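Alpha-rhamnosidase (Dictyoglomus thermophilum, PDB 6I60) probably hydrolyses terminal non-reducing alpha-L-rhamnose residues from alpha-L-rhamnosides, as a multidomain bacterial glycoside hydrolase. Local coordinates at residues P218-T230 against Y527-K539. Numbering follows the deposited sequence.
With AE3 (2-(2-ethoxyethoxy)ethanol), chain H.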
ATOM      1  N   PRO A 218     -11.137 -10.729  -6.571  1.00 54.28           N
ATOM      2  CA  PRO A 218      -9.868 -10.076  -6.903  1.00 51.55           C
ATOM      3  C   PRO A 218      -9.772  -8.645  -6.386  1.00 56.07           C
ATOM      4  O   PRO A 218     -10.635  -8.197  -5.630  1.00 55.15           O
ATOM      5  CB  PRO A 218      -9.867 -10.095  -8.429  1.00 60.54           C
ATOM      6  CG  PRO A 218     -11.311  -9.985  -8.790  1.00 58.01           C
ATOM      7  CD  PRO A 218     -12.085 -10.687  -7.700  1.00 53.16           C
ATOM      8  N   GLY A 219      -8.721  -7.936  -6.805  1.00 59.69           N
ATOM      9  CA  GLY A 219      -8.539  -6.566  -6.383  1.00 64.81           C
ATOM     10  C   GLY A 219      -9.492  -5.604  -7.070  1.00 62.68           C
ATOM     11  O   GLY A 219     -10.010  -5.855  -8.158  1.00 57.94           O
ATOM     12  N   GLN A 220      -9.717  -4.473  -6.409  1.00 60.87           N
ATOM     13  CA  GLN A 220     -10.623  -3.454  -6.923  1.00 59.07           C
ATOM     14  C   GLN A 220      -9.938  -2.672  -8.037  1.00 55.44           C
ATOM     15  O   GLN A 220      -8.898  -2.042  -7.814  1.00 58.28           O
ATOM     16  CB  GLN A 220     -11.062  -2.521  -5.798  1.00 59.23           C
ATOM     17  CG  GLN A 220     -11.561  -3.241  -4.559  1.00 53.39           C
ATOM     18  CD  GLN A 220     -12.049  -2.283  -3.492  1.00 55.70           C
ATOM     19  OE1 GLN A 220     -12.119  -1.072  -3.712  1.00 55.00           O
ATOM     20  NE2 GLN A 220     -12.389  -2.821  -2.326  1.00 54.42           N
ATOM     21  N   THR A 221     -10.518  -2.718  -9.233  1.00 56.03           N
ATOM     22  CA  THR A 221     -10.053  -1.933 -10.366  1.00 54.67           C
ATOM     23  C   THR A 221     -11.264  -1.429 -11.133  1.00 53.46           C
ATOM     24  O   THR A 221     -12.408  -1.784 -10.835  1.00 52.04           O
ATOM     25  CB  THR A 221      -9.150  -2.746 -11.304  1.00 55.22           C
ATOM     26  OG1 THR A 221      -9.729  -4.037 -11.531  1.00 51.95           O
ATOM     27  CG2 THR A 221      -7.761  -2.911 -10.707  1.00 65.65           C
ATOM     28  N   ASP A 222     -11.008  -0.587 -12.129  1.00 53.20           N
ATOM     29  CA  ASP A 222     -12.052  -0.187 -13.068  1.00 55.65           C
ATOM     30  C   ASP A 222     -12.365  -1.386 -13.955  1.00 65.37           C
ATOM     31  O   ASP A 222     -11.681  -1.632 -14.952  1.00 62.30           O
ATOM     32  CB  ASP A 222     -11.606   1.016 -13.889  1.00 60.20           C
ATOM     33  CG  ASP A 222     -12.705   1.543 -14.793  1.00 64.47           C
ATOM     34  OD1 ASP A 222     -13.757   0.878 -14.903  1.00 57.71           O
ATOM     35  OD2 ASP A 222     -12.516   2.624 -15.394  1.00 67.06           O
ATOM     36  N   TYR A 223     -13.401  -2.145 -13.585  1.00 61.15           N
ATOM     37  CA  TYR A 223     -13.696  -3.398 -14.275  1.00 59.66           C
ATOM     38  C   TYR A 223     -14.058  -3.186 -15.739  1.00 58.17           C
ATOM     39  O   TYR A 223     -13.980  -4.133 -16.528  1.00 57.45           O
ATOM     40  CB  TYR A 223     -14.822  -4.142 -13.553  1.00 57.39           C
ATOM     41  CG  TYR A 223     -14.544  -4.404 -12.087  1.00 58.85           C
ATOM     42  CD1 TYR A 223     -13.595  -5.340 -11.696  1.00 59.09           C
ATOM     43  CD2 TYR A 223     -15.228  -3.711 -11.095  1.00 57.64           C
ATOM     44  CE1 TYR A 223     -13.336  -5.581 -10.356  1.00 56.93           C
ATOM     45  CE2 TYR A 223     -14.976  -3.945  -9.753  1.00 56.10           C
ATOM     46  CZ  TYR A 223     -14.029  -4.880  -9.390  1.00 56.65           C
ATOM     47  OH  TYR A 223     -13.776  -5.114  -8.056  1.00 55.42           O
ATOM     48  N   LYS A 224     -14.445  -1.967 -16.120  1.00 55.53           N
ATOM     49  CA  LYS A 224     -14.717  -1.693 -17.526  1.00 59.59           C
ATOM     50  C   LYS A 224     -13.430  -1.583 -18.335  1.00 61.39           C
ATOM     51  O   LYS A 224     -13.440  -1.821 -19.548  1.00 60.86           O
ATOM     52  CB  LYS A 224     -15.541  -0.413 -17.662  1.00 52.47           C
ATOM     53  CG  LYS A 224     -17.044  -0.636 -17.638  1.00 55.08           C
ATOM     54  CD  LYS A 224     -17.795   0.685 -17.696  1.00 57.67           C
ATOM     55  CE  LYS A 224     -19.295   0.466 -17.774  1.00 50.92           C
ATOM     56  NZ  LYS A 224     -20.045   1.695 -17.398  1.00 66.40           N
ATOM     57  N   LYS A 225     -12.320  -1.232 -17.689  1.00 59.58           N
ATOM     58  CA  LYS A 225     -11.042  -1.084 -18.375  1.00 56.10           C
ATOM     59  C   LYS A 225     -10.093  -2.250 -18.147  1.00 59.05           C
ATOM     60  O   LYS A 225      -9.233  -2.507 -18.995  1.00 56.94           O
ATOM     61  CB  LYS A 225     -10.355   0.216 -17.938  1.00 55.26           C
ATOM     62  CG  LYS A 225     -11.012   1.480 -18.473  1.00 52.58           C
ATOM     63  CD  LYS A 225     -10.075   2.236 -19.404  1.00 62.52           C
ATOM     64  CE  LYS A 225     -10.801   3.348 -20.148  1.00 67.66           C
ATOM     65  NZ  LYS A 225     -10.348   3.470 -21.564  1.00 66.51           N
ATOM     66  N   ARG A 226     -10.228  -2.968 -17.032  1.00 63.77           N
ATOM     67  CA  ARG A 226      -9.327  -4.074 -16.739  1.00 62.19           C
ATOM     68  C   ARG A 226      -9.908  -4.905 -15.607  1.00 58.24           C
ATOM     69  O   ARG A 226     -10.481  -4.356 -14.663  1.00 57.18           O
ATOM     70  CB  ARG A 226      -7.932  -3.562 -16.360  1.00 57.72           C
ATOM     71  CG  ARG A 226      -7.217  -4.391 -15.312  1.00 60.86           C
ATOM     72  CD  ARG A 226      -5.783  -3.937 -15.172  1.00 66.61           C
ATOM     73  NE  ARG A 226      -5.720  -2.491 -15.018  1.00 66.64           N
ATOM     74  CZ  ARG A 226      -5.037  -1.871 -14.065  1.00 67.14           C
ATOM     75  NH1 ARG A 226      -4.345  -2.570 -13.175  1.00 60.74           N
ATOM     76  NH2 ARG A 226      -5.051  -0.550 -14.006  1.00 70.12           N
ATOM     77  N   VAL A 227      -9.760  -6.224 -15.714  1.00 58.26           N
ATOM     78  CA  VAL A 227     -10.188  -7.166 -14.685  1.00 62.53           C
ATOM     79  C   VAL A 227      -9.006  -8.066 -14.357  1.00 59.21           C
ATOM     80  O   VAL A 227      -8.538  -8.817 -15.220  1.00 58.41           O
ATOM     81  CB  VAL A 227     -11.397  -8.006 -15.134  1.00 57.12           C
ATOM     82  CG1 VAL A 227     -11.738  -9.049 -14.078  1.00 57.68           C
ATOM     83  CG2 VAL A 227     -12.597  -7.112 -15.420  1.00 58.15           C
ATOM     84  N   LEU A 228      -8.525  -7.995 -13.117  1.00 60.55           N
ATOM     85  CA  LEU A 228      -7.401  -8.819 -12.691  1.00 59.52           C
ATOM     86  C   LEU A 228      -7.900 -10.203 -12.296  1.00 59.04           C
ATOM     87  O   LEU A 228      -8.677 -10.340 -11.345  1.00 59.98           O
ATOM     88  CB  LEU A 228      -6.663  -8.169 -11.523  1.00 52.77           C
ATOM     89  CG  LEU A 228      -6.387  -6.670 -11.607  1.00 55.49           C
ATOM     90  CD1 LEU A 228      -5.998  -6.133 -10.243  1.00 60.85           C
ATOM     91  CD2 LEU A 228      -5.294  -6.393 -12.624  1.00 59.55           C
ATOM     92  N   TYR A 229      -7.455 -11.227 -13.018  1.00 58.42           N
ATOM     93  CA  TYR A 229      -7.782 -12.603 -12.682  1.00 56.72           C
ATOM     94  C   TYR A 229      -6.663 -13.214 -11.848  1.00 56.11           C
ATOM     95  O   TYR A 229      -5.509 -12.783 -11.910  1.00 55.94           O
ATOM     96  CB  TYR A 229      -8.026 -13.441 -13.942  1.00 57.58           C
ATOM     97  CG  TYR A 229      -6.787 -13.752 -14.753  1.00 56.51           C
ATOM     98  CD1 TYR A 229      -6.312 -12.858 -15.703  1.00 56.62           C
ATOM     99  CD2 TYR A 229      -6.101 -14.950 -14.579  1.00 54.88           C
ATOM    100  CE1 TYR A 229      -5.181 -13.140 -16.448  1.00 58.90           C
ATOM    101  CE2 TYR A 229      -4.972 -15.240 -15.319  1.00 56.35           C
ATOM    102  CZ  TYR A 229      -4.517 -14.332 -16.253  1.00 56.76           C
ATOM    103  OH  TYR A 229      -3.393 -14.618 -16.991  1.00 59.37           O
ATOM    104  N   THR A 230      -7.021 -14.220 -11.056  1.00 53.84           N
ATOM    105  CA  THR A 230      -6.085 -14.914 -10.185  1.00 55.70           C
ATOM    106  C   THR A 230      -5.892 -16.345 -10.670  1.00 59.56           C
ATOM    107  O   THR A 230      -6.850 -17.006 -11.083  1.00 65.15           O
ATOM    108  CB  THR A 230      -6.584 -14.914  -8.736  1.00 56.61           C
ATOM    109  OG1 THR A 230      -6.890 -13.574  -8.334  1.00 54.66           O
ATOM    110  CG2 THR A 230      -5.530 -15.489  -7.802  1.00 63.22           C
ATOM    111  N   TYR A 527       2.155  -0.485  -5.379  1.00 48.63           N
ATOM    112  CA  TYR A 527       2.067   0.784  -6.092  1.00 52.82           C
ATOM    113  C   TYR A 527       2.117   0.591  -7.602  1.00 50.62           C
ATOM    114  O   TYR A 527       1.527   1.385  -8.343  1.00 48.29           O
ATOM    115  CB  TYR A 527       3.182   1.721  -5.630  1.00 47.71           C
ATOM    116  CG  TYR A 527       2.893   2.364  -4.294  1.00 46.45           C
ATOM    117  CD1 TYR A 527       1.601   2.739  -3.950  1.00 40.16           C
ATOM    118  CD2 TYR A 527       3.907   2.591  -3.374  1.00 54.48           C
ATOM    119  CE1 TYR A 527       1.328   3.323  -2.732  1.00 51.06           C
ATOM    120  CE2 TYR A 527       3.644   3.176  -2.150  1.00 49.84           C
ATOM    121  CZ  TYR A 527       2.352   3.539  -1.835  1.00 52.34           C
ATOM    122  OH  TYR A 527       2.082   4.122  -0.619  1.00 52.18           O
ATOM    123  N   ARG A 528       2.808  -0.449  -8.074  1.00 49.09           N
ATOM    124  CA  ARG A 528       2.821  -0.733  -9.504  1.00 42.71           C
ATOM    125  C   ARG A 528       1.421  -1.056 -10.008  1.00 49.58           C
ATOM    126  O   ARG A 528       1.038  -0.646 -11.111  1.00 49.95           O
ATOM    127  CB  ARG A 528       3.781  -1.884  -9.801  1.00 45.33           C
ATOM    128  CG  ARG A 528       5.226  -1.454  -9.983  1.00 44.39           C
ATOM    129  CD  ARG A 528       6.147  -2.659 -10.073  1.00 51.87           C
ATOM    130  NE  ARG A 528       6.713  -2.820 -11.409  1.00 61.45           N
ATOM    131  CZ  ARG A 528       6.539  -3.896 -12.171  1.00 60.49           C
ATOM    132  NH1 ARG A 528       5.811  -4.915 -11.731  1.00 51.14           N
ATOM    133  NH2 ARG A 528       7.094  -3.954 -13.374  1.00 64.70           N
ATOM    134  N   LYS A 529       0.640  -1.788  -9.211  1.00 53.42           N
ATOM    135  CA  LYS A 529      -0.748  -2.051  -9.570  1.00 47.86           C
ATOM    136  C   LYS A 529      -1.585  -0.780  -9.499  1.00 51.71           C
ATOM    137  O   LYS A 529      -2.447  -0.549 -10.354  1.00 55.97           O
ATOM    138  CB  LYS A 529      -1.328  -3.131  -8.656  1.00 47.55           C
ATOM    139  CG  LYS A 529      -2.796  -3.439  -8.904  1.00 46.64           C
ATOM    140  CD  LYS A 529      -3.654  -2.981  -7.743  1.00 51.50           C
ATOM    141  CE  LYS A 529      -5.098  -3.420  -7.914  1.00 59.92           C
ATOM    142  NZ  LYS A 529      -6.047  -2.352  -7.496  1.00 61.27           N
ATOM    143  N   TYR A 530      -1.345   0.058  -8.486  1.00 53.37           N
ATOM    144  CA  TYR A 530      -2.117   1.288  -8.352  1.00 51.84           C
ATOM    145  C   TYR A 530      -1.731   2.301  -9.421  1.00 53.17           C
ATOM    146  O   TYR A 530      -2.583   3.057  -9.905  1.00 46.42           O
ATOM    147  CB  TYR A 530      -1.928   1.884  -6.957  1.00 45.55           C
ATOM    148  CG  TYR A 530      -2.862   3.036  -6.666  1.00 48.81           C
ATOM    149  CD1 TYR A 530      -4.240   2.886  -6.783  1.00 54.32           C
ATOM    150  CD2 TYR A 530      -2.369   4.278  -6.281  1.00 43.69           C
ATOM    151  CE1 TYR A 530      -5.101   3.939  -6.519  1.00 52.53           C
ATOM    152  CE2 TYR A 530      -3.224   5.337  -6.017  1.00 51.23           C
ATOM    153  CZ  TYR A 530      -4.588   5.162  -6.137  1.00 52.82           C
ATOM    154  OH  TYR A 530      -5.440   6.211  -5.876  1.00 49.55           O
ATOM    155  N   LEU A 531      -0.449   2.339  -9.794  1.00 51.65           N
ATOM    156  CA  LEU A 531      -0.025   3.213 -10.883  1.00 54.49           C
ATOM    157  C   LEU A 531      -0.714   2.840 -12.186  1.00 53.00           C
ATOM    158  O   LEU A 531      -1.002   3.717 -13.011  1.00 47.57           O
ATOM    159  CB  LEU A 531       1.494   3.156 -11.043  1.00 50.14           C
ATOM    160  CG  LEU A 531       2.292   4.117 -10.162  1.00 48.86           C
ATOM    161  CD1 LEU A 531       3.783   3.995 -10.441  1.00 46.40           C
ATOM    162  CD2 LEU A 531       1.815   5.547 -10.370  1.00 48.92           C
ATOM    163  N   ASN A 532      -0.987   1.552 -12.389  1.00 50.84           N
ATOM    164  CA  ASN A 532      -1.776   1.144 -13.545  1.00 54.31           C
ATOM    165  C   ASN A 532      -3.210   1.642 -13.429  1.00 54.87           C
ATOM    166  O   ASN A 532      -3.822   2.023 -14.433  1.00 60.42           O
ATOM    167  CB  ASN A 532      -1.747  -0.377 -13.694  1.00 51.09           C
ATOM    168  CG  ASN A 532      -0.447  -0.881 -14.286  1.00 49.58           C
ATOM    169  OD1 ASN A 532       0.261  -0.151 -14.979  1.00 54.03           O
ATOM    170  ND2 ASN A 532      -0.125  -2.139 -14.014  1.00 44.89           N
ATOM    171  N   ASP A 533      -3.766   1.633 -12.212  1.00 54.45           N
ATOM    172  CA  ASP A 533      -5.134   2.108 -12.017  1.00 53.89           C
ATOM    173  C   ASP A 533      -5.263   3.578 -12.394  1.00 48.84           C
ATOM    174  O   ASP A 533      -6.266   3.989 -12.989  1.00 41.35           O
ATOM    175  CB  ASP A 533      -5.567   1.888 -10.568  1.00 55.91           C
ATOM    176  CG  ASP A 533      -5.742   0.420 -10.226  1.00 62.24           C
ATOM    177  OD1 ASP A 533      -5.691  -0.418 -11.150  1.00 65.77           O
ATOM    178  OD2 ASP A 533      -5.927   0.107  -9.030  1.00 60.25           O
ATOM    179  N   ILE A 534      -4.257   4.384 -12.050  1.00 51.63           N
ATOM    180  CA  ILE A 534      -4.254   5.784 -12.458  1.00 52.37           C
ATOM    181  C   ILE A 534      -4.126   5.895 -13.971  1.00 49.97           C
ATOM    182  O   ILE A 534      -4.754   6.754 -14.601  1.00 48.27           O
ATOM    183  CB  ILE A 534      -3.128   6.542 -11.730  1.00 49.20           C
ATOM    184  CG1 ILE A 534      -3.351   6.488 -10.218  1.00 45.59           C
ATOM    185  CG2 ILE A 534      -3.041   7.979 -12.214  1.00 45.91           C
ATOM    186  CD1 ILE A 534      -2.086   6.267  -9.427  1.00 46.54           C
ATOM    187  N   ARG A 535      -3.321   5.021 -14.579  1.00 50.45           N
ATOM    188  CA  ARG A 535      -3.191   5.014 -16.031  1.00 53.10           C
ATOM    189  C   ARG A 535      -4.499   4.611 -16.700  1.00 53.85           C
ATOM    190  O   ARG A 535      -4.842   5.130 -17.770  1.00 54.87           O
ATOM    191  CB  ARG A 535      -2.058   4.073 -16.444  1.00 57.07           C
ATOM    192  CG  ARG A 535      -1.745   4.075 -17.929  1.00 55.76           C
ATOM    193  CD  ARG A 535      -1.265   2.706 -18.382  1.00 58.93           C
ATOM    194  NE  ARG A 535      -2.211   1.649 -18.033  1.00 66.75           N
ATOM    195  CZ  ARG A 535      -1.859   0.426 -17.649  1.00 62.93           C
ATOM    196  NH1 ARG A 535      -0.575   0.103 -17.562  1.00 59.75           N
ATOM    197  NH2 ARG A 535      -2.789  -0.474 -17.352  1.00 47.94           N
ATOM    198  N   ASP A 536      -5.246   3.696 -16.083  1.00 54.08           N
ATOM    199  CA  ASP A 536      -6.522   3.244 -16.624  1.00 50.35           C
ATOM    200  C   ASP A 536      -7.641   4.258 -16.432  1.00 51.17           C
ATOM    201  O   ASP A 536      -8.731   4.064 -16.982  1.00 62.07           O
ATOM    202  CB  ASP A 536      -6.926   1.912 -15.983  1.00 50.32           C
ATOM    203  CG  ASP A 536      -6.271   0.716 -16.654  1.00 61.32           C
ATOM    204  OD1 ASP A 536      -6.667  -0.430 -16.351  1.00 56.51           O
ATOM    205  OD2 ASP A 536      -5.358   0.921 -17.482  1.00 67.72           O
ATOM    206  N   ALA A 537      -7.411   5.323 -15.668  1.00 45.94           N
ATOM    207  CA  ALA A 537      -8.416   6.353 -15.460  1.00 49.09           C
ATOM    208  C   ALA A 537      -7.999   7.707 -16.012  1.00 52.07           C
ATOM    209  O   ALA A 537      -8.743   8.681 -15.850  1.00 53.83           O
ATOM    210  CB  ALA A 537      -8.744   6.485 -13.966  1.00 46.88           C
ATOM    211  N   GLN A 538      -6.841   7.796 -16.659  1.00 50.14           N
ATOM    212  CA  GLN A 538      -6.399   9.053 -17.246  1.00 50.00           C
ATOM    213  C   GLN A 538      -7.231   9.362 -18.485  1.00 51.19           C
ATOM    214  O   GLN A 538      -7.312   8.545 -19.408  1.00 50.00           O
ATOM    215  CB  GLN A 538      -4.916   8.978 -17.597  1.00 46.39           C
ATOM    216  CG  GLN A 538      -4.289  10.322 -17.920  1.00 43.35           C
ATOM    217  CD  GLN A 538      -2.782  10.248 -18.034  1.00 50.00           C
ATOM    218  OE1 GLN A 538      -2.221   9.193 -18.331  1.00 57.83           O
ATOM    219  NE2 GLN A 538      -2.115  11.371 -17.795  1.00 50.63           N
ATOM    220  N   LYS A 539      -7.850  10.541 -18.504  1.00 58.57           N
ATOM    221  CA  LYS A 539      -8.654  10.953 -19.642  1.00 51.74           C
ATOM    222  C   LYS A 539      -7.755  11.312 -20.825  1.00 55.23           C
ATOM    223  O   LYS A 539      -6.528  11.384 -20.714  1.00 52.20           O
ATOM    224  CB  LYS A 539      -9.548  12.134 -19.265  1.00 48.71           C
ATOM    225  CG  LYS A 539     -10.804  11.739 -18.502  1.00 47.14           C
ATOM    226  CD  LYS A 539     -11.794  12.891 -18.421  1.00 52.26           C
ATOM    227  CE  LYS A 539     -12.979  12.666 -19.348  1.00 67.79           C
ATOM    228  NZ  LYS A 539     -13.808  13.895 -19.502  1.00 75.81           N
TER
HETATM  229  C2  AE3 H1006     -15.431  10.672 -17.227  1.00 70.28           C
HETATM  230  O2  AE3 H1006     -15.487  12.076 -17.373  1.00 68.40           O
HETATM  231  C3  AE3 H1006     -16.803  12.591 -17.362  1.00 67.55           C
HETATM  232  C4  AE3 H1006     -16.772  14.012 -17.889  1.00 80.61           C
HETATM  233  O3  AE3 H1006     -15.776  14.738 -17.198  1.00 75.64           O
HETATM  234  C5  AE3 H1006     -15.779  16.118 -17.505  1.00 77.29           C
HETATM  235  C6  AE3 H1006     -14.869  16.847 -16.535  1.00 77.33           C
HETATM  236  O4  AE3 H1006     -15.082  18.247 -16.656  1.00 76.30           O
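Arg226 of strand 226-233 reaches helix 524-535 and joins Asp533, Asp536, Lys529 and Arg535 in a salt-bridge network, which ties the beta-rich domain called N-terminal in this family to the helical six-hairpin glycosidase domain. Strand 226-228 runs nearly antiparallel to helix 527-535, at 161°, and arginine suits this place because its long chain can present several N-H groups to the helix flank. Its CB lies 3.4 Å from Asp536 OD1, and CG and CD pass the same oxygen. After a bend at chi3 (50°), NE meets Asp536 OD1 at 2.6 Å, in the guanidinium plane but from above the carboxylate plane, the two planes standing almost perpendicular. NH2 adds a weak bond to that oxygen and a salt bridge to Asp533 OD1 (2.9 Å), while NH1 touches Asn532 CB and forms a salt bridge with Glu340, whose OE1 also accepts from Asn532 ND2.

Arg535 grips Asp536 OD2 side-on through NE and NH2, so one carboxylate bridges two guanidinium groups. Arg535 NH2 lies over a face of the Arg226 group, 4.0 Å from its NH2, and the shared negative charge probably offsets their repulsion. Replacing Asp536 by alanine is likely to leave Arg226 NE without its acceptor and Arg535 without the carboxylate it grips, though Asp533 and Glu340 would still face Arg226.

Nearer the helix N-terminus, Lys529 packs CE against Leu228 CD1 at 3.7 Å. Its NZ is held by Asp533 OD2, through the syn lone pair, by Ser492 O and, at 2.9 Å, by Gln220 O, which it meets from 36° above the carbonyl plane.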